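Local structure of transcriptional regulator, LacI family (Arthrobacter sp., 4RKR) at residues Ile95-Asn100 with Ile108-Gln113; Leu20-Leu25 with Ala32-Val37; Ala132-Gly137 with Ile169-Thr174. The protein probably regulates transcription as a LacI-family regulator, with a lactose disaccharide (galactose linked to glucose) held between the two lobes of its effector-binding core. All blocks are in the same frame, centred on the assembly; numbering follows the deposited sequence.

Interaction 1: Ile95-Asn100 with Ile108-Gln113; sequences IVLDEN and INFDYQ. With GLC (alpha-D-glucopyranose), chain E; GAL (beta-D-galactopyranose), chain B.
Backbone bonds join Ile95-Asn100 and Ile108-Gln113 as parallel neighbours: Ile108 N donates to Val96 O at 3.0 Å, and Asp98 N to Ile108 O at 2.9 Å. Both bonds fall on Ile108, its N-H and its C=O reaching to either side of Leu97, whose CA-H also leans on Ile108 O.

The apolar layer follows from this register. Leu97 and Ile108 run side by side, CG of the former 4.0 Å from CB of the latter, while Leu97 CD2 meets Phe110 CZ obliquely.

Polar contacts gather on Asp98 just beyond the strand end. Its CG lies opposite the backbone N (chi1 -154°), which carries the carboxylate to the edges of the Phe110 and Tyr112 rings. Asp98 OD2 receives three hydroxyls: Tyr112 OH at 3.0 Å, on the syn side but 33° out of the carboxylate plane, glucose O3 at 2.6 Å and galactose O6 at 2.7 Å. A water donates to Asp98 OD1 and weakly accepts from Phe110 N. Arg151, hydrogen-bonded to both sugars, is only a long, weak ion partner of Asp98.

Asp98, just past strand 94-97, thus lines the sugar site in the cleft between the lobes, as expected of the periplasmic-binding-protein fold.

Interaction 2: Leu20-Leu25 with Ala32-Val37; sequences LAIPDL and AFASSV
Leu20 and Ile22 on the strand and Phe33, Ala34 and Val37 on the helix form the first shell, entirely by apolar packing; no hydrogen bond crosses between Leu20-Leu25 and Ala32-Val37. Leu20 CD2 lies mainly on Ala34, 3.7 Å from Ala34 CA and almost as close to Ala34 CB, and also brushes Val37. Leu20 CD1 meets Val37 CG1 tip to tip at 3.8 Å and touches Phe33 CE2 at 4.1 Å, where the leucine and phenylalanine side chains are inclined to each other.

Ile22, two residues on and on the same face of the strand, works differently. Its CG2 lies at the edge of the Phe33 ring, near the ring plane and 4.0 Å from Phe33 CD2, the two side chains lying alongside each other and running opposite ways. A chi1 of 47° turns the CG2 branch to Phe33 and sends the CG1 branch to Ala34, where CD1 reaches Ala34 CB only loosely, at 4.4 Å.

Within the helix, Val37 CG2, one turn on, also lies over one face of the Phe33 ring, 3.8 Å above it and toward its rim; the turn itself is tied by Val37 N donating to Phe33 O at 3.1 Å. Tyr77 packs on the same ring from outside the contact, edge-to-face, and Leu25 of the second subunit packs on Ala34.

With the segment axes 9.9 Å apart and antiparallel to within a few degrees (174°), this is the first strand-helix packing of the beta-alpha-beta unit 17-22, 29-43, 47-52. Val50 of strand 47-52 touches both Leu20 and Ile22, and Val249 of helix 246-262 touches Phe33.

Interaction 3: Ala132-Gly137 with Ile169-Thr174; sequences AYLEAG and IVAEET. With GAL (beta-D-galactopyranose), chain B.
Gly137 N donates to Ala171 O at 2.6 Å, the shortest hydrogen bond between the two segments; it is bent (N-H...O angle 156°), with the donor 40° out of the carbonyl plane. It is the last rung in the parallel pairing of a beta-alpha-beta crossover, strand 131-136 to strand 166-171 through helix 150-162, in the second lobe of the periplasmic-binding-protein fold. The earlier rungs are Ile169 N to Tyr133 O, Glu135 N to Ile169 O at 2.7 Å (N-H...O angle 171°) and Ala171 N to Glu135 O. Leu134 CA adds a CA-H contact to Ile169 O at 3.3 Å.

Leu134, Ala136, Ile169 and Ala171 share one face of the sheet. Leu134 sends CD1 across to Ile169 CG2 at 3.9 Å and on toward Ala171 CB, while Ile169 CD1 packs on Ala132 CB; helices 175-188 and 200-212 cover this face. On the face of Glu135 and Val170, Val170 touches Glu135 CB with CG2 and lays CG1 against Gly137. Glu135 OE1 takes the Tyr133 OH hydroxyl from above the carboxylate plane at 2.9 Å and is also hydrogen-bonded to Thr149 OG1.

Beyond the strands, an inverse gamma turn centred on Glu173 brings Glu173 CB within 4.0 Å of Ala136 CB. From there the extended side chain places OE2 2.5 Å from galactose O2, whose hydroxyl donates to it.

In the fold
The strands of interaction 1 and all of interaction 2 lie in the first lobe and touch: Leu97 CD1 packs 3.7 Å from Phe33 CZ. Tyr112 starts the helix that leads into the second lobe, home of interaction 3, whose centre lies about 20 Å from that of interaction 1 and 22 Å from that of interaction 2. Interactions 1 and 3 do not touch, their nearest atoms about 8 Å apart, although helix 112-125 runs on into strand 131-136; the galactose spans them, bound through O6 and O2. The packed side chains of interaction 2 flank the pocket, Phe33 about 7 Å from the galactose and backing Tyr77, which binds it. One sugar gripped from both lobes is consistent with a closed cleft.

Interaction 1: Ile95-Asn100 with Ile108-Gln113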
loop_
_atom_site.group_PDB
_atom_site.type_symbol
_atom_site.label_atom_id
_atom_site.label_comp_id
_atom_site.label_asym_id
_atom_site.label_seq_id
_atom_site.Cartn_x
_atom_site.Cartn_y
_atom_site.Cartn_z
ATOM N N ILE A 95 -13.468 -17.920 -4.201
ATOM C CA ILE A 95 -14.276 -16.726 -4.232
ATOM C C ILE A 95 -13.506 -15.690 -5.010
ATOM O O ILE A 95 -12.424 -15.270 -4.571
ATOM C CB ILE A 95 -14.504 -16.197 -2.817
ATOM C CG1 ILE A 95 -15.243 -17.264 -2.003
ATOM C CG2 ILE A 95 -15.294 -14.886 -2.868
ATOM C CD1 ILE A 95 -15.354 -16.938 -0.538
ATOM N N VAL A 96 -14.052 -15.298 -6.163
ATOM C CA VAL A 96 -13.400 -14.327 -7.062
ATOM C C VAL A 96 -14.073 -12.973 -6.952
ATOM O O VAL A 96 -15.264 -12.900 -6.669
ATOM C CB VAL A 96 -13.422 -14.760 -8.549
ATOM C CG1 VAL A 96 -12.739 -16.099 -8.736
ATOM C CG2 VAL A 96 -14.832 -14.824 -9.100
ATOM N N LEU A 97 -13.305 -11.907 -7.176
ATOM C CA LEU A 97 -13.858 -10.543 -7.198
ATOM C C LEU A 97 -13.770 -9.922 -8.572
ATOM O O LEU A 97 -12.822 -10.162 -9.334
ATOM C CB LEU A 97 -13.147 -9.632 -6.194
ATOM C CG LEU A 97 -13.564 -9.918 -4.751
ATOM C CD1 LEU A 97 -12.597 -10.877 -4.089
ATOM C CD2 LEU A 97 -13.673 -8.647 -3.943
ATOM N N ASP A 98 -14.809 -9.158 -8.890
ATOM C CA ASP A 98 -14.786 -8.233 -10.003
ATOM C C ASP A 98 -14.471 -8.888 -11.344
ATOM O O ASP A 98 -13.783 -8.294 -12.159
ATOM C CB ASP A 98 -13.760 -7.137 -9.695
ATOM C CG ASP A 98 -14.045 -5.827 -10.408
ATOM O OD1 ASP A 98 -15.121 -5.640 -11.034
ATOM O OD2 ASP A 98 -13.151 -4.973 -10.333
ATOM N N GLU A 99 -14.950 -10.115 -11.561
ATOM C CA GLU A 99 -14.847 -10.753 -12.876
ATOM C C GLU A 99 -15.880 -11.845 -13.040
ATOM O O GLU A 99 -16.490 -12.283 -12.074
ATOM C CB GLU A 99 -13.447 -11.338 -13.122
ATOM C CG GLU A 99 -13.048 -12.512 -12.234
ATOM C CD GLU A 99 -11.703 -13.113 -12.635
ATOM O OE1 GLU A 99 -11.703 -14.025 -13.470
ATOM O OE2 GLU A 99 -10.635 -12.692 -12.116
ATOM N N ASN A 100 -16.062 -12.284 -14.282
ATOM C CA ASN A 100 -16.954 -13.393 -14.576
ATOM C C ASN A 100 -16.492 -14.647 -13.832
ATOM O O ASN A 100 -15.437 -15.215 -14.143
ATOM C CB ASN A 100 -16.997 -13.673 -16.072
ATOM C CG ASN A 100 -18.035 -14.722 -16.435
ATOM O OD1 ASN A 100 -18.247 -15.701 -15.701
ATOM N ND2 ASN A 100 -18.701 -14.518 -17.567
ATOM N N ILE A 108 -18.016 -12.065 -5.902
ATOM C CA ILE A 108 -18.416 -10.713 -5.474
ATOM C C ILE A 108 -18.173 -9.764 -6.633
ATOM O O ILE A 108 -17.048 -9.673 -7.145
ATOM C CB ILE A 108 -17.554 -10.184 -4.299
ATOM C CG1 ILE A 108 -17.608 -11.114 -3.075
ATOM C CG2 ILE A 108 -17.931 -8.750 -3.940
ATOM C CD1 ILE A 108 -18.982 -11.352 -2.505
ATOM N N ASN A 109 -19.209 -9.049 -7.046
ATOM C CA ASN A 109 -19.034 -8.041 -8.076
ATOM C C ASN A 109 -19.677 -6.719 -7.683
ATOM O O ASN A 109 -20.374 -6.623 -6.681
ATOM C CB ASN A 109 -19.558 -8.542 -9.411
ATOM C CG ASN A 109 -21.036 -8.764 -9.393
ATOM O OD1 ASN A 109 -21.568 -9.448 -8.516
ATOM N ND2 ASN A 109 -21.714 -8.195 -10.365
ATOM N N PHE A 110 -19.415 -5.695 -8.478
ATOM C CA PHE A 110 -19.811 -4.353 -8.129
ATOM C C PHE A 110 -20.740 -3.782 -9.189
ATOM O O PHE A 110 -20.659 -4.127 -10.373
ATOM C CB PHE A 110 -18.566 -3.503 -7.971
ATOM C CG PHE A 110 -17.560 -4.086 -7.019
ATOM C CD1 PHE A 110 -17.777 -4.040 -5.653
ATOM C CD2 PHE A 110 -16.412 -4.698 -7.488
ATOM C CE1 PHE A 110 -16.860 -4.584 -4.769
ATOM C CE2 PHE A 110 -15.486 -5.245 -6.610
ATOM C CZ PHE A 110 -15.706 -5.182 -5.248
ATOM N N ASP A 111 -21.643 -2.919 -8.751
ATOM C CA ASP A 111 -22.610 -2.316 -9.649
ATOM C C ASP A 111 -21.991 -1.080 -10.284
ATOM O O ASP A 111 -22.072 0.005 -9.723
ATOM C CB ASP A 111 -23.865 -1.944 -8.862
ATOM C CG ASP A 111 -24.985 -1.491 -9.747
ATOM O OD1 ASP A 111 -24.773 -1.365 -10.976
ATOM O OD2 ASP A 111 -26.082 -1.272 -9.206
ATOM N N TYR A 112 -21.367 -1.239 -11.448
ATOM C CA TYR A 112 -20.648 -0.114 -12.082
ATOM C C TYR A 112 -21.561 0.896 -12.783
ATOM O O TYR A 112 -21.149 2.027 -13.059
ATOM C CB TYR A 112 -19.569 -0.621 -13.047
ATOM C CG TYR A 112 -18.341 -1.157 -12.331
ATOM C CD1 TYR A 112 -17.560 -0.321 -11.535
ATOM C CD2 TYR A 112 -17.970 -2.494 -12.439
ATOM C CE1 TYR A 112 -16.455 -0.800 -10.862
ATOM C CE2 TYR A 112 -16.858 -2.979 -11.769
ATOM C CZ TYR A 112 -16.110 -2.124 -10.984
ATOM O OH TYR A 112 -15.004 -2.573 -10.320
ATOM N N GLN A 113 -22.791 0.482 -13.073
ATOM C CA GLN A 113 -23.817 1.378 -13.592
ATOM C C GLN A 113 -24.320 2.349 -12.540
ATOM O O GLN A 113 -24.477 3.535 -12.805
ATOM C CB GLN A 113 -24.995 0.576 -14.116
ATOM C CG GLN A 113 -24.656 -0.207 -15.367
ATOM C CD GLN A 113 -25.878 -0.826 -15.996
ATOM O OE1 GLN A 113 -26.991 -0.740 -15.457
ATOM N NE2 GLN A 113 -25.682 -1.451 -17.149
HETATM C C1 GLC E . -10.554 -7.234 -13.688
HETATM C C2 GLC E . -11.624 -6.241 -13.224
HETATM C C3 GLC E . -11.026 -4.887 -12.902
HETATM C C4 GLC E . -9.906 -5.058 -11.903
HETATM C C5 GLC E . -8.862 -6.004 -12.487
HETATM C C6 GLC E . -7.708 -6.194 -11.514
HETATM O O1 GLC E . -10.084 -6.858 -14.983
HETATM O O2 GLC E . -12.600 -6.028 -14.246
HETATM O O3 GLC E . -12.043 -4.006 -12.421
HETATM O O4 GLC E . -9.316 -3.780 -11.675
HETATM O O5 GLC E . -9.427 -7.280 -12.804
HETATM O O6 GLC E . -6.874 -7.267 -11.967
HETATM C C1 GAL B . -9.259 -3.416 -10.305
HETATM C C2 GAL B . -8.546 -2.071 -10.158
HETATM C C3 GAL B . -8.559 -1.606 -8.704
HETATM C C4 GAL B . -9.971 -1.654 -8.146
HETATM C C5 GAL B . -10.607 -3.011 -8.397
HETATM C C6 GAL B . -12.052 -3.002 -7.926
HETATM O O2 GAL B . -7.191 -2.237 -10.591
HETATM O O3 GAL B . -8.082 -0.264 -8.554
HETATM O O4 GAL B . -10.750 -0.637 -8.769
HETATM O O5 GAL B . -10.581 -3.343 -9.785
HETATM O O6 GAL B . -12.503 -4.353 -7.828
HETATM O O HOH W 1 -17.675 -6.638 -11.169
#

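Interaction 2: Leu20-Leu25 with Ala32-Val37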
loop_
_atom_site.group_PDB
_atom_site.type_symbol
_atom_site.label_atom_id
_atom_site.label_comp_id
_atom_site.label_asym_id
_atom_site.label_seq_id
_atom_site.Cartn_x
_atom_site.Cartn_y
_atom_site.Cartn_z
ATOM N N LEU A 20 -4.883 -15.813 -0.442
ATOM C CA LEU A 20 -5.316 -14.562 -0.998
ATOM C C LEU A 20 -4.410 -14.284 -2.187
ATOM O O LEU A 20 -3.199 -14.100 -2.037
ATOM C CB LEU A 20 -5.211 -13.484 0.073
ATOM C CG LEU A 20 -5.947 -12.167 -0.134
ATOM C CD1 LEU A 20 -7.445 -12.389 -0.289
ATOM C CD2 LEU A 20 -5.650 -11.254 1.039
ATOM N N ALA A 21 -4.991 -14.328 -3.380
ATOM C CA ALA A 21 -4.266 -13.990 -4.593
ATOM C C ALA A 21 -4.540 -12.538 -5.000
ATOM O O ALA A 21 -5.687 -12.187 -5.250
ATOM C CB ALA A 21 -4.696 -14.919 -5.699
ATOM N N ILE A 22 -3.505 -11.702 -5.088
ATOM C CA ILE A 22 -3.669 -10.353 -5.662
ATOM C C ILE A 22 -2.663 -10.118 -6.787
ATOM O O ILE A 22 -1.538 -10.603 -6.728
ATOM C CB ILE A 22 -3.534 -9.242 -4.613
ATOM C CG1 ILE A 22 -2.308 -9.487 -3.746
ATOM C CG2 ILE A 22 -4.772 -9.199 -3.739
ATOM C CD1 ILE A 22 -2.013 -8.378 -2.769
ATOM N N PRO A 23 -3.071 -9.378 -7.821
ATOM C CA PRO A 23 -2.238 -9.201 -9.018
ATOM C C PRO A 23 -1.021 -8.277 -8.863
ATOM O O PRO A 23 -0.112 -8.347 -9.677
ATOM C CB PRO A 23 -3.216 -8.618 -10.037
ATOM C CG PRO A 23 -4.254 -7.932 -9.222
ATOM C CD PRO A 23 -4.400 -8.772 -7.983
ATOM N N ASP A 24 -1.022 -7.415 -7.847
ATOM C CA ASP A 24 0.118 -6.548 -7.535
ATOM C C ASP A 24 -0.060 -5.934 -6.142
ATOM O O ASP A 24 -1.145 -5.948 -5.574
ATOM C CB ASP A 24 0.280 -5.413 -8.569
ATOM C CG ASP A 24 -0.854 -4.378 -8.513
ATOM O OD1 ASP A 24 -1.034 -3.712 -7.469
ATOM O OD2 ASP A 24 -1.556 -4.203 -9.529
ATOM N N LEU A 25 1.012 -5.369 -5.615
ATOM C CA LEU A 25 0.975 -4.670 -4.341
ATOM C C LEU A 25 1.290 -3.190 -4.525
ATOM O O LEU A 25 1.430 -2.460 -3.539
ATOM C CB LEU A 25 1.982 -5.311 -3.377
ATOM C CG LEU A 25 1.502 -6.590 -2.686
ATOM C CD1 LEU A 25 2.672 -7.349 -2.087
ATOM C CD2 LEU A 25 0.473 -6.258 -1.618
ATOM N N ALA A 32 -4.855 -2.469 0.586
ATOM C CA ALA A 32 -6.017 -2.138 1.425
ATOM C C ALA A 32 -7.016 -3.278 1.441
ATOM O O ALA A 32 -7.547 -3.624 2.492
ATOM C CB ALA A 32 -6.681 -0.855 0.950
ATOM N N PHE A 33 -7.258 -3.860 0.266
ATOM C CA PHE A 33 -8.142 -5.013 0.134
ATOM C C PHE A 33 -7.608 -6.194 0.936
ATOM O O PHE A 33 -8.325 -6.795 1.729
ATOM C CB PHE A 33 -8.280 -5.396 -1.341
ATOM C CG PHE A 33 -8.910 -6.730 -1.568
ATOM C CD1 PHE A 33 -10.260 -6.923 -1.324
ATOM C CD2 PHE A 33 -8.161 -7.789 -2.038
ATOM C CE1 PHE A 33 -10.853 -8.151 -1.543
ATOM C CE2 PHE A 33 -8.747 -9.019 -2.252
ATOM C CZ PHE A 33 -10.095 -9.200 -2.007
ATOM N N ALA A 34 -6.340 -6.499 0.729
ATOM C CA ALA A 34 -5.696 -7.620 1.383
ATOM C C ALA A 34 -5.749 -7.487 2.884
ATOM O O ALA A 34 -6.157 -8.431 3.565
ATOM C CB ALA A 34 -4.249 -7.731 0.937
ATOM N N SER A 35 -5.344 -6.320 3.392
ATOM C CA SER A 35 -5.326 -6.065 4.843
ATOM C C SER A 35 -6.696 -6.353 5.460
ATOM O O SER A 35 -6.821 -6.925 6.535
ATOM C CB SER A 35 -4.939 -4.610 5.115
ATOM O OG SER A 35 -4.759 -4.361 6.497
ATOM N N SER A 36 -7.733 -5.941 4.758
ATOM C CA SER A 36 -9.076 -6.039 5.275
ATOM C C SER A 36 -9.437 -7.496 5.415
ATOM O O SER A 36 -9.906 -7.930 6.461
ATOM C CB SER A 36 -10.045 -5.324 4.323
ATOM O OG SER A 36 -11.385 -5.566 4.683
ATOM N N VAL A 37 -9.188 -8.248 4.354
ATOM C CA VAL A 37 -9.444 -9.681 4.338
ATOM C C VAL A 37 -8.594 -10.398 5.382
ATOM O O VAL A 37 -9.083 -11.293 6.050
ATOM C CB VAL A 37 -9.189 -10.287 2.938
ATOM C CG1 VAL A 37 -9.285 -11.804 2.961
ATOM C CG2 VAL A 37 -10.177 -9.723 1.934
#

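Interaction 3: Ala132-Gly137 with Ile169-Thr174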
loop_
_atom_site.group_PDB
_atom_site.type_symbol
_atom_site.label_atom_id
_atom_site.label_comp_id
_atom_site.label_asym_id
_atom_site.label_seq_id
_atom_site.Cartn_x
_atom_site.Cartn_y
_atom_site.Cartn_z
ATOM N N ALA A 132 -14.160 14.706 -19.382
ATOM C CA ALA A 132 -13.323 13.624 -19.906
ATOM C C ALA A 132 -13.400 12.409 -18.990
ATOM O O ALA A 132 -13.559 12.557 -17.774
ATOM C CB ALA A 132 -11.890 14.087 -20.055
ATOM N N TYR A 133 -13.320 11.210 -19.573
ATOM C CA TYR A 133 -13.136 9.981 -18.784
ATOM C C TYR A 133 -11.782 9.363 -19.102
ATOM O O TYR A 133 -11.403 9.247 -20.274
ATOM C CB TYR A 133 -14.245 8.968 -19.022
ATOM C CG TYR A 133 -13.964 7.620 -18.392
ATOM C CD1 TYR A 133 -14.214 7.386 -17.041
ATOM C CD2 TYR A 133 -13.442 6.582 -19.151
ATOM C CE1 TYR A 133 -13.950 6.149 -16.470
ATOM C CE2 TYR A 133 -13.172 5.349 -18.597
ATOM C CZ TYR A 133 -13.423 5.136 -17.263
ATOM O OH TYR A 133 -13.150 3.898 -16.753
ATOM N N LEU A 134 -11.048 9.009 -18.047
ATOM C CA LEU A 134 -9.748 8.361 -18.182
ATOM C C LEU A 134 -9.851 6.852 -17.899
ATOM O O LEU A 134 -10.056 6.429 -16.766
ATOM C CB LEU A 134 -8.728 9.012 -17.253
ATOM C CG LEU A 134 -7.358 8.334 -17.189
ATOM C CD1 LEU A 134 -6.730 8.168 -18.566
ATOM C CD2 LEU A 134 -6.446 9.133 -16.273
ATOM N N GLU A 135 -9.699 6.075 -18.965
ATOM C CA GLU A 135 -9.807 4.624 -18.977
ATOM C C GLU A 135 -8.429 4.041 -18.736
ATOM O O GLU A 135 -7.432 4.590 -19.215
ATOM C CB GLU A 135 -10.275 4.198 -20.378
ATOM C CG GLU A 135 -10.492 2.712 -20.621
ATOM C CD GLU A 135 -11.716 2.196 -19.908
ATOM O OE1 GLU A 135 -11.711 2.234 -18.663
ATOM O OE2 GLU A 135 -12.674 1.765 -20.590
ATOM N N ALA A 136 -8.365 2.917 -18.032
ATOM C CA ALA A 136 -7.113 2.142 -17.948
ATOM C C ALA A 136 -7.007 1.268 -19.195
ATOM O O ALA A 136 -7.951 0.559 -19.539
ATOM C CB ALA A 136 -7.106 1.283 -16.700
ATOM N N GLY A 137 -5.883 1.328 -19.895
ATOM C CA GLY A 137 -5.740 0.546 -21.121
ATOM C C GLY A 137 -4.520 0.910 -21.937
ATOM O O GLY A 137 -3.569 1.512 -21.429
ATOM N N ILE A 169 -10.067 9.391 -22.638
ATOM C CA ILE A 169 -8.609 9.313 -22.549
ATOM C C ILE A 169 -8.248 7.922 -22.040
ATOM O O ILE A 169 -8.933 7.373 -21.188
ATOM C CB ILE A 169 -8.028 10.333 -21.561
ATOM C CG1 ILE A 169 -8.678 11.707 -21.735
ATOM C CG2 ILE A 169 -6.514 10.422 -21.718
ATOM C CD1 ILE A 169 -8.476 12.605 -20.533
ATOM N N VAL A 170 -7.166 7.367 -22.565
ATOM C CA VAL A 170 -6.725 6.031 -22.221
ATOM C C VAL A 170 -5.267 6.099 -21.800
ATOM O O VAL A 170 -4.444 6.730 -22.457
ATOM C CB VAL A 170 -6.871 5.072 -23.416
ATOM C CG1 VAL A 170 -6.437 3.659 -23.040
ATOM C CG2 VAL A 170 -8.309 5.073 -23.918
ATOM N N ALA A 171 -4.961 5.451 -20.687
ATOM C CA ALA A 171 -3.584 5.281 -20.263
ATOM C C ALA A 171 -3.428 3.977 -19.475
ATOM O O ALA A 171 -4.405 3.312 -19.105
ATOM C CB ALA A 171 -3.139 6.468 -19.424
ATOM N N GLU A 172 -2.174 3.623 -19.247
ATOM C CA GLU A 172 -1.808 2.453 -18.488
ATOM C C GLU A 172 -2.125 2.791 -17.040
ATOM O O GLU A 172 -2.042 3.953 -16.635
ATOM C CB GLU A 172 -0.315 2.157 -18.691
ATOM C CG GLU A 172 0.092 0.704 -18.527
ATOM C CD GLU A 172 1.600 0.520 -18.528
ATOM O OE1 GLU A 172 2.312 1.364 -17.937
ATOM O OE2 GLU A 172 2.074 -0.475 -19.115
ATOM N N GLU A 173 -2.488 1.781 -16.259
ATOM C CA GLU A 173 -3.016 2.010 -14.928
ATOM C C GLU A 173 -1.899 2.332 -13.922
ATOM O O GLU A 173 -1.608 1.557 -13.022
ATOM C CB GLU A 173 -3.834 0.791 -14.507
ATOM C CG GLU A 173 -4.557 0.905 -13.173
ATOM C CD GLU A 173 -5.382 -0.336 -12.848
ATOM O OE1 GLU A 173 -5.560 -1.220 -13.723
ATOM O OE2 GLU A 173 -5.865 -0.425 -11.706
ATOM N N THR A 174 -1.274 3.493 -14.086
ATOM C CA THR A 174 -0.337 4.013 -13.099
ATOM C C THR A 174 -0.585 5.510 -12.953
ATOM O O THR A 174 -1.251 6.113 -13.789
ATOM C CB THR A 174 1.128 3.744 -13.483
ATOM O OG1 THR A 174 1.462 4.464 -14.674
ATOM C CG2 THR A 174 1.351 2.255 -13.723
HETATM C C1 GAL B . -9.259 -3.416 -10.305
HETATM C C2 GAL B . -8.546 -2.071 -10.158
HETATM C C3 GAL B . -8.559 -1.606 -8.704
HETATM C C4 GAL B . -9.971 -1.654 -8.146
HETATM C C5 GAL B . -10.607 -3.011 -8.397
HETATM C C6 GAL B . -12.052 -3.002 -7.926
HETATM O O2 GAL B . -7.191 -2.237 -10.591
HETATM O O3 GAL B . -8.082 -0.264 -8.554
HETATM O O4 GAL B . -10.750 -0.637 -8.769
HETATM O O5 GAL B . -10.581 -3.343 -9.785
HETATM O O6 GAL B . -12.503 -4.353 -7.828
#